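Molybdate/tungstate binding protein (Sporomusa ovata, PDB 1FR3) binds molybdate and tungstate oxyanions and probably takes part in molybdate homeostasis as a six-chain assembly. Local coordinates at residues Asp47-Pro50 with Gly51-Val54. Numbering follows the deposited sequence.
Sequences DLVP and GDKV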
loop_
_atom_site.group_PDB
_atom_site.type_symbol
_atom_site.label_atom_id
_atom_site.label_comp_id
_atom_site.label_asym_id
_atom_site.label_seq_id
_atom_site.Cartn_x
_atom_site.Cartn_y
_atom_site.Cartn_z
ATOM N N ASP A 47 -12.845 -1.695 19.582
ATOM C CA ASP A 47 -12.656 -1.766 21.026
ATOM C C ASP A 47 -11.474 -2.682 21.350
ATOM O O ASP A 47 -11.529 -3.567 22.200
ATOM C CB ASP A 47 -13.910 -2.223 21.765
ATOM C CG ASP A 47 -13.872 -1.874 23.245
ATOM O OD1 ASP A 47 -12.971 -1.125 23.690
ATOM O OD2 ASP A 47 -14.762 -2.365 23.974
ATOM N N LEU A 48 -10.379 -2.459 20.617
ATOM C CA LEU A 48 -9.167 -3.244 20.797
ATOM C C LEU A 48 -8.537 -2.990 22.164
ATOM O O LEU A 48 -8.395 -1.840 22.578
ATOM C CB LEU A 48 -8.142 -2.908 19.711
ATOM C CG LEU A 48 -8.446 -3.307 18.272
ATOM C CD1 LEU A 48 -7.332 -2.833 17.342
ATOM C CD2 LEU A 48 -8.623 -4.814 18.127
ATOM N N VAL A 49 -8.173 -4.064 22.851
ATOM C CA VAL A 49 -7.502 -3.989 24.140
ATOM C C VAL A 49 -6.478 -5.122 24.225
ATOM O O VAL A 49 -6.615 -6.145 23.550
ATOM C CB VAL A 49 -8.452 -4.101 25.344
ATOM C CG1 VAL A 49 -9.460 -2.958 25.355
ATOM C CG2 VAL A 49 -9.174 -5.441 25.350
ATOM N N PRO A 50 -5.463 -4.960 25.057
ATOM C CA PRO A 50 -4.459 -5.989 25.251
ATOM C C PRO A 50 -5.107 -7.308 25.629
ATOM O O PRO A 50 -6.025 -7.338 26.452
ATOM C CB PRO A 50 -3.572 -5.438 26.363
ATOM C CG PRO A 50 -3.750 -3.961 26.261
ATOM C CD PRO A 50 -5.203 -3.764 25.894
ATOM N N GLY A 51 -4.660 -8.397 25.014
ATOM C CA GLY A 51 -5.194 -9.722 25.286
ATOM C C GLY A 51 -6.217 -10.149 24.239
ATOM O O GLY A 51 -6.567 -11.326 24.171
ATOM N N ASP A 52 -6.682 -9.204 23.417
ATOM C CA ASP A 52 -7.670 -9.563 22.402
ATOM C C ASP A 52 -7.104 -10.507 21.341
ATOM O O ASP A 52 -5.976 -10.343 20.879
ATOM C CB ASP A 52 -8.211 -8.333 21.671
ATOM C CG ASP A 52 -9.357 -7.608 22.335
ATOM O OD1 ASP A 52 -9.984 -8.182 23.248
ATOM O OD2 ASP A 52 -9.635 -6.459 21.935
ATOM N N LYS A 53 -7.902 -11.501 20.961
ATOM C CA LYS A 53 -7.551 -12.387 19.859
ATOM C C LYS A 53 -8.065 -11.675 18.599
ATOM O O LYS A 53 -9.240 -11.308 18.552
ATOM C CB LYS A 53 -8.191 -13.766 19.956
ATOM C CG LYS A 53 -7.792 -14.542 21.199
ATOM C CD LYS A 53 -6.301 -14.804 21.283
ATOM C CE LYS A 53 -5.956 -15.607 22.529
ATOM N NZ LYS A 53 -4.516 -15.469 22.882
ATOM N N VAL A 54 -7.178 -11.468 17.647
ATOM C CA VAL A 54 -7.524 -10.745 16.431
ATOM C C VAL A 54 -6.897 -11.418 15.216
ATOM O O VAL A 54 -6.102 -12.347 15.335
ATOM C CB VAL A 54 -6.992 -9.297 16.492
ATOM C CG1 VAL A 54 -7.614 -8.522 17.649
ATOM C CG2 VAL A 54 -5.472 -9.259 16.641
#
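Val49 lies over one face of the Asp52 carboxylate. Its carbonyl O sits above the carboxylate carbon, with Val49 O 3.3 Å from Asp52 CG. Its methyl CG2 reaches the same face, 3.5 Å from Asp52 OD1. The backbone N-H of Val49 comes from this side too. It donates to Asp52 OD2 at 3.0 Å from Val49 N, from 57° out of the carboxylate plane. At the edge near OD2, Leu48 CA approaches Asp52 OD2 to 3.4 Å. OD2 also forms a salt bridge with Lys67 NZ of the second subunit. The same oxygen therefore ties the loop to itself and to a neighbouring chain.

The backbone closes the turn in the other direction. Asp52 N donates to Val49 O at 3.1 Å, making a type II beta turn with Pro50 and Gly51 at its corners. Gly51 has positive phi (99°), as is usual for glycine at the third position of a type II turn. Asp52 CG lies beside its own backbone N (chi1 -85°), which folds the carboxylate back toward Val49. The apolar contact is small. Leu48 CD2 meets Val54 CG1 at 3.9 Å, and the two side chains cross at about a right angle.

The loop links helix 40-46 to strand 53-58 in this TOBE domain of the OB clan. Asp47 is the C-prime residue of the Schellman motif that ends the helix. Leu48 packs on Ile16 and Ile25. Val54 packs on Val13 and Met27, while its backbone pairs with Ala11 in the adjacent antiparallel strand 7-18.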